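PDB 6SLN: RagA protein from Porphyromonas gingivalis, which probably imports peptides across the outer membrane as a TonB-dependent receptor, a beta-barrel closed by a plug domain. Local coordinates for residues Asp971-Gly976 against Tyr983-Gln988. Residues are numbered along the deposited sequence; the frame is centred on the assembly and turned at random.
Sequences DPEAGG and YPNSKQ
Asp971 and Asn985 meet across the connection between strand 951-964 and strand 986-996, the last strand of the TonB-dependent receptor barrel. The joint illustrates how one aspartate can fold its own turn with one oxygen and hold the far side of the same connection with the other.

Hydrogen bonds between the two sides converge on Asp971 OD2. The side-chain amide reaches it at 2.8 Å (Asn985 ND2 to Asp971 OD2) on the syn side, with the carboxylate and amide planes 72° apart. The backbone reaches the same oxygen on the anti side, but 29° out of the carboxylate plane, Asn985 N lying 3.0 Å from Asp971 OD2. With CG beside the backbone N (chi1 -82°), Asn985 turns its amide back so that both donors can share this acceptor.

Bonds within 971-976 shape the other partner. In an Asx turn, Glu973 N meets Asp971 OD1 at 2.9 Å from above the plane of the carboxylate, within a type I turn from Asp971 to Ala974 whose backbone bond joins Ala974 N to Asp971 O at 3.0 Å.

Charge pairing ties the loop to the barrel wall: Arg928 of strand 921-937 forms salt bridges with both Asp971 OD1 and Glu973 OE2, which would tend to keep both acids ionised. Hydrogen bonds from the plug domain add to this, Thr133 N donating to Glu973 OE1 and Thr133 O accepting from Asn985 ND2, which places the contact between plug and wall.

Nonpolar contact is slight: the methylene of Asp971 rests against the Pro984 ring, CB to CB 4.2 Å. Glu973, its chain extended, crosses Asn985 at about a right angle, and Glu973 OE2 comes to 3.4 Å from Asn985 ND2 without a hydrogen bond.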
ATOM      1  N   ASP A 971     -38.792   1.315   7.236  1.00 48.13           N
ATOM      2  CA  ASP A 971     -38.474   2.614   7.818  1.00 52.80           C
ATOM      3  C   ASP A 971     -38.827   3.731   6.836  1.00 52.16           C
ATOM      4  O   ASP A 971     -38.203   3.839   5.765  1.00 52.50           O
ATOM      5  CB  ASP A 971     -36.986   2.670   8.205  1.00 39.56           C
ATOM      6  CG  ASP A 971     -36.630   3.916   9.010  1.00 41.98           C
ATOM      7  OD1 ASP A 971     -37.531   4.761   9.267  1.00 37.80           O
ATOM      8  OD2 ASP A 971     -35.435   4.057   9.379  1.00 43.97           O
ATOM      9  N   PRO A 972     -39.806   4.581   7.161  1.00 39.12           N
ATOM     10  CA  PRO A 972     -40.088   5.724   6.278  1.00 56.63           C
ATOM     11  C   PRO A 972     -38.903   6.675   6.150  1.00 55.90           C
ATOM     12  O   PRO A 972     -38.771   7.344   5.121  1.00 53.60           O
ATOM     13  CB  PRO A 972     -41.311   6.390   6.933  1.00 59.09           C
ATOM     14  CG  PRO A 972     -41.306   5.928   8.363  1.00 49.06           C
ATOM     15  CD  PRO A 972     -40.607   4.599   8.396  1.00 39.55           C
ATOM     16  N   GLU A 973     -38.010   6.726   7.141  1.00 54.17           N
ATOM     17  CA  GLU A 973     -36.826   7.571   7.030  1.00 51.96           C
ATOM     18  C   GLU A 973     -35.782   7.000   6.083  1.00 47.83           C
ATOM     19  O   GLU A 973     -34.932   7.746   5.590  1.00 46.63           O
ATOM     20  CB  GLU A 973     -36.196   7.784   8.407  1.00 51.67           C
ATOM     21  CG  GLU A 973     -35.111   8.862   8.461  1.00 52.69           C
ATOM     22  CD  GLU A 973     -34.687   9.171   9.887  1.00 57.54           C
ATOM     23  OE1 GLU A 973     -33.731   9.951  10.099  1.00 61.92           O
ATOM     24  OE2 GLU A 973     -35.324   8.627  10.810  1.00 60.91           O
ATOM     25  N   ALA A 974     -35.821   5.706   5.807  1.00 43.00           N
ATOM     26  CA  ALA A 974     -34.673   5.051   5.189  1.00 40.06           C
ATOM     27  C   ALA A 974     -34.747   5.175   3.670  1.00 39.52           C
ATOM     28  O   ALA A 974     -34.967   4.215   2.935  1.00 40.58           O
ATOM     29  CB  ALA A 974     -34.588   3.596   5.630  1.00 35.23           C
ATOM     30  N   GLY A 975     -34.515   6.379   3.201  1.00 35.22           N
ATOM     31  CA  GLY A 975     -34.432   6.600   1.771  1.00 37.18           C
ATOM     32  C   GLY A 975     -34.898   7.993   1.404  1.00 48.33           C
ATOM     33  O   GLY A 975     -35.356   8.769   2.236  1.00 53.02           O
ATOM     34  N   GLY A 976     -34.764   8.297   0.124  1.00 51.70           N
ATOM     35  CA  GLY A 976     -35.177   9.603  -0.324  1.00 48.07           C
ATOM     36  C   GLY A 976     -36.349   9.487  -1.260  1.00 47.58           C
ATOM     37  O   GLY A 976     -37.507   9.712  -0.874  1.00 54.56           O
ATOM     38  N   TYR A 983     -31.522  -0.753   5.276  1.00 50.70           N
ATOM     39  CA  TYR A 983     -30.960  -1.019   6.592  1.00 47.53           C
ATOM     40  C   TYR A 983     -31.744  -0.114   7.536  1.00 49.62           C
ATOM     41  O   TYR A 983     -31.439   1.078   7.643  1.00 61.14           O
ATOM     42  CB  TYR A 983     -29.448  -0.738   6.627  1.00 40.03           C
ATOM     43  CG  TYR A 983     -28.730  -1.312   7.834  1.00 38.20           C
ATOM     44  CD1 TYR A 983     -29.292  -1.228   9.113  1.00 32.73           C
ATOM     45  CD2 TYR A 983     -27.501  -1.940   7.701  1.00 31.61           C
ATOM     46  CE1 TYR A 983     -28.652  -1.751  10.223  1.00 35.80           C
ATOM     47  CE2 TYR A 983     -26.849  -2.485   8.818  1.00 45.72           C
ATOM     48  CZ  TYR A 983     -27.433  -2.387  10.081  1.00 43.13           C
ATOM     49  OH  TYR A 983     -26.810  -2.911  11.204  1.00 39.52           O
ATOM     50  N   PRO A 984     -32.780  -0.616   8.201  1.00 47.82           N
ATOM     51  CA  PRO A 984     -33.687   0.282   8.929  1.00 45.51           C
ATOM     52  C   PRO A 984     -32.978   0.960  10.092  1.00 44.88           C
ATOM     53  O   PRO A 984     -32.004   0.441  10.639  1.00 49.26           O
ATOM     54  CB  PRO A 984     -34.793  -0.655   9.428  1.00 49.80           C
ATOM     55  CG  PRO A 984     -34.588  -1.975   8.678  1.00 42.26           C
ATOM     56  CD  PRO A 984     -33.148  -2.037   8.345  1.00 40.53           C
ATOM     57  N   ASN A 985     -33.457   2.145  10.458  1.00 37.54           N
ATOM     58  CA  ASN A 985     -32.989   2.731  11.702  1.00 44.24           C
ATOM     59  C   ASN A 985     -33.369   1.822  12.859  1.00 51.96           C
ATOM     60  O   ASN A 985     -34.242   0.955  12.749  1.00 54.36           O
ATOM     61  CB  ASN A 985     -33.575   4.125  11.928  1.00 54.44           C
ATOM     62  CG  ASN A 985     -32.815   5.207  11.181  1.00 61.86           C
ATOM     63  OD1 ASN A 985     -31.639   5.470  11.453  1.00 62.01           O
ATOM     64  ND2 ASN A 985     -33.488   5.841  10.227  1.00 63.01           N
ATOM     65  N   SER A 986     -32.695   2.013  13.980  1.00 53.86           N
ATOM     66  CA  SER A 986     -32.808   1.079  15.083  1.00 41.81           C
ATOM     67  C   SER A 986     -33.563   1.710  16.238  1.00 43.96           C
ATOM     68  O   SER A 986     -33.748   2.929  16.308  1.00 50.50           O
ATOM     69  CB  SER A 986     -31.428   0.626  15.546  1.00 41.55           C
ATOM     70  OG  SER A 986     -30.585   1.749  15.703  1.00 50.78           O
ATOM     71  N   LYS A 987     -34.009   0.844  17.136  1.00 52.02           N
ATOM     72  CA  LYS A 987     -34.696   1.206  18.368  1.00 50.44           C
ATOM     73  C   LYS A 987     -33.790   0.769  19.506  1.00 52.95           C
ATOM     74  O   LYS A 987     -33.390  -0.400  19.563  1.00 61.80           O
ATOM     75  CB  LYS A 987     -36.061   0.512  18.430  1.00 59.41           C
ATOM     76  CG  LYS A 987     -36.838   0.644  19.724  1.00 69.51           C
ATOM     77  CD  LYS A 987     -38.218   0.008  19.579  1.00 80.07           C
ATOM     78  CE  LYS A 987     -38.129  -1.487  19.274  1.00 85.62           C
ATOM     79  NZ  LYS A 987     -38.692  -2.327  20.371  1.00 88.86           N
ATOM     80  N   GLN A 988     -33.435   1.697  20.385  1.00 48.33           N
ATOM     81  CA  GLN A 988     -32.507   1.402  21.468  1.00 51.38           C
ATOM     82  C   GLN A 988     -33.174   1.505  22.832  1.00 49.58           C
ATOM     83  O   GLN A 988     -33.962   2.420  23.092  1.00 45.15           O
ATOM     84  CB  GLN A 988     -31.298   2.331  21.439  1.00 54.44           C
ATOM     85  CG  GLN A 988     -30.260   1.957  20.410  1.00 58.10           C
ATOM     86  CD  GLN A 988     -30.254   2.931  19.274  1.00 67.99           C
ATOM     87  OE1 GLN A 988     -30.092   4.130  19.476  1.00 70.50           O
ATOM     88  NE2 GLN A 988     -30.468   2.430  18.067  1.00 73.85           N
TER